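Local coordinates for protein dehydroquinate synthase (Thermus thermophilus, PDB 1UJN) that probably converts 3-deoxy-D-arabino-heptulosonate 7-phosphate into dehydroquinate with release of phosphate, using NAD and a divalent cobalt or zinc ion in the chorismate pathway, at residues W337-E340 and L341-L344. Residues are numbered along the deposited sequence; the frame is centred on the assembly and turned at random.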
ATOM      1  N   TRP A 337       1.389  33.521  24.401  1.00 28.92           N
ATOM      2  CA  TRP A 337       0.337  32.561  24.074  1.00 30.05           C
ATOM      3  C   TRP A 337      -0.365  32.148  25.373  1.00 31.71           C
ATOM      4  O   TRP A 337      -1.594  32.136  25.450  1.00 31.82           O
ATOM      5  CB  TRP A 337       0.970  31.351  23.381  1.00 28.37           C
ATOM      6  CG  TRP A 337       0.036  30.223  23.026  1.00 26.87           C
ATOM      7  CD1 TRP A 337      -0.757  30.120  21.913  1.00 26.11           C
ATOM      8  CD2 TRP A 337      -0.133  29.006  23.755  1.00 25.99           C
ATOM      9  NE1 TRP A 337      -1.401  28.899  21.902  1.00 23.94           N
ATOM     10  CE2 TRP A 337      -1.035  28.198  23.022  1.00 25.62           C
ATOM     11  CE3 TRP A 337       0.396  28.515  24.957  1.00 24.99           C
ATOM     12  CZ2 TRP A 337      -1.418  26.923  23.454  1.00 25.34           C
ATOM     13  CZ3 TRP A 337       0.015  27.248  25.387  1.00 27.38           C
ATOM     14  CH2 TRP A 337      -0.883  26.466  24.635  1.00 26.29           C
ATOM     15  N   ARG A 338       0.425  31.826  26.394  1.00 34.10           N
ATOM     16  CA  ARG A 338      -0.127  31.431  27.688  1.00 38.12           C
ATOM     17  C   ARG A 338      -1.007  32.540  28.261  1.00 39.67           C
ATOM     18  O   ARG A 338      -2.120  32.283  28.717  1.00 39.87           O
ATOM     19  CB  ARG A 338       0.993  31.116  28.683  1.00 39.06           C
ATOM     20  CG  ARG A 338       1.701  29.791  28.455  1.00 41.84           C
ATOM     21  CD  ARG A 338       2.728  29.551  29.553  1.00 45.86           C
ATOM     22  NE  ARG A 338       2.077  29.272  30.829  1.00 49.02           N
ATOM     23  CZ  ARG A 338       2.700  29.247  32.002  1.00 49.96           C
ATOM     24  NH1 ARG A 338       4.001  29.489  32.071  1.00 51.24           N
ATOM     25  NH2 ARG A 338       2.019  28.982  33.109  1.00 50.41           N
ATOM     26  N   GLU A 339      -0.509  33.773  28.238  1.00 41.19           N
ATOM     27  CA  GLU A 339      -1.271  34.902  28.756  1.00 42.17           C
ATOM     28  C   GLU A 339      -2.558  35.096  27.968  1.00 42.80           C
ATOM     29  O   GLU A 339      -3.611  35.377  28.544  1.00 43.74           O
ATOM     30  CB  GLU A 339      -0.432  36.183  28.707  1.00 44.69           C
ATOM     31  CG  GLU A 339       0.763  36.187  29.654  1.00 47.57           C
ATOM     32  CD  GLU A 339       0.362  36.006  31.112  1.00 50.12           C
ATOM     33  OE1 GLU A 339      -0.506  36.766  31.596  1.00 51.00           O
ATOM     34  OE2 GLU A 339       0.922  35.107  31.777  1.00 51.07           O
ATOM     35  N   GLU A 340      -2.475  34.949  26.650  1.00 42.10           N
ATOM     36  CA  GLU A 340      -3.646  35.096  25.791  1.00 42.31           C
ATOM     37  C   GLU A 340      -4.729  34.097  26.192  1.00 41.82           C
ATOM     38  O   GLU A 340      -5.916  34.420  26.175  1.00 41.82           O
ATOM     39  CB  GLU A 340      -3.259  34.873  24.325  1.00 44.42           C
ATOM     40  CG  GLU A 340      -2.595  36.069  23.664  1.00 45.65           C
ATOM     41  CD  GLU A 340      -3.594  37.006  23.016  1.00 47.38           C
ATOM     42  OE1 GLU A 340      -4.790  36.938  23.369  1.00 48.59           O
ATOM     43  OE2 GLU A 340      -3.182  37.818  22.158  1.00 49.12           O
ATOM     44  N   LEU A 341      -4.311  32.886  26.553  1.00 41.02           N
ATOM     45  CA  LEU A 341      -5.244  31.838  26.955  1.00 40.96           C
ATOM     46  C   LEU A 341      -5.726  32.011  28.390  1.00 44.25           C
ATOM     47  O   LEU A 341      -6.894  31.765  28.691  1.00 43.53           O
ATOM     48  CB  LEU A 341      -4.600  30.461  26.801  1.00 38.08           C
ATOM     49  CG  LEU A 341      -4.284  30.021  25.373  1.00 34.36           C
ATOM     50  CD1 LEU A 341      -3.758  28.597  25.393  1.00 33.68           C
ATOM     51  CD2 LEU A 341      -5.535  30.118  24.513  1.00 32.71           C
ATOM     52  N   LYS A 342      -4.823  32.416  29.278  1.00 46.17           N
ATOM     53  CA  LYS A 342      -5.186  32.622  30.673  1.00 48.79           C
ATOM     54  C   LYS A 342      -6.246  33.713  30.727  1.00 49.64           C
ATOM     55  O   LYS A 342      -7.205  33.627  31.497  1.00 51.32           O
ATOM     56  CB  LYS A 342      -3.951  33.021  31.491  1.00 49.04           C
ATOM     57  CG  LYS A 342      -2.891  31.931  31.535  1.00 51.62           C
ATOM     58  CD  LYS A 342      -1.602  32.385  32.205  1.00 53.76           C
ATOM     59  CE  LYS A 342      -1.778  32.597  33.698  1.00 54.93           C
ATOM     60  NZ  LYS A 342      -0.469  32.837  34.369  1.00 55.95           N
ATOM     61  N   GLY A 343      -6.079  34.730  29.886  1.00 50.59           N
ATOM     62  CA  GLY A 343      -7.035  35.821  29.839  1.00 52.00           C
ATOM     63  C   GLY A 343      -8.358  35.380  29.241  1.00 53.22           C
ATOM     64  O   GLY A 343      -9.212  36.206  28.917  1.00 54.22           O
ATOM     65  N   LEU A 344      -8.521  34.069  29.085  1.00 53.71           N
ATOM     66  CA  LEU A 344      -9.745  33.499  28.532  1.00 53.91           C
ATOM     67  C   LEU A 344     -10.189  32.314  29.384  1.00 53.91           C
ATOM     68  O   LEU A 344     -11.251  31.736  29.158  1.00 54.07           O
ATOM     69  CB  LEU A 344      -9.516  33.050  27.086  1.00 54.45           C
ATOM     70  CG  LEU A 344      -9.148  34.160  26.096  1.00 54.94           C
ATOM     71  CD1 LEU A 344      -8.905  33.571  24.716  1.00 54.73           C
ATOM     72  CD2 LEU A 344     -10.265  35.188  26.052  1.00 54.95           C
TER
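Leu341 lays a methyl group over one face of the Trp337 indole, one helical turn away. Its CD1 stands 3.6 Å from the centroid of the six-membered ring and 16° off the ring normal, a CH-pi contact, with CZ2 the nearest ring atom at 3.5 Å. The indole reaches this position because CG of Trp337 lies anti to the backbone N (chi1 177°). Its NE1 is hydrogen-bonded to the carbonyl oxygen of Tyr253 on helix 247-264, while Tyr257 meets the ring edge-to-face and Leu233 and Leu237 of helix 231-240 also touch it. A leucine in place of Trp337 would probably leave the Tyr253 carbonyl without its indole donor and open a gap beside Leu341 CD1. Polar pairing on the outer side is looser: Glu339 OE2 and Lys342 NZ form a long salt bridge of 3.7 Å, the lysine chain bending at chi3 (70°). Glu340 instead directs its carboxylate to Arg275 of helix 271-281, a salt bridge between neighbouring helices. In the backbone, i to i+4 hydrogen bonds run from Leu341 N to Trp337 O, from Lys342 N to Arg338 O (2.8 Å) and from Gly343 N to Glu339 O. Gly343 is the first residue to leave helical geometry, and beyond it the Leu344 side chain touches Leu279 of helix 271-281. This is the last turn of the C-terminal helix 327-342, an amphipathic end whose i/i+4 pair Trp337 and Leu341 packs against helix 247-264 in the mainly helical C-terminal part of the dehydroquinate synthase fold, away from the predicted metal and NAD sites.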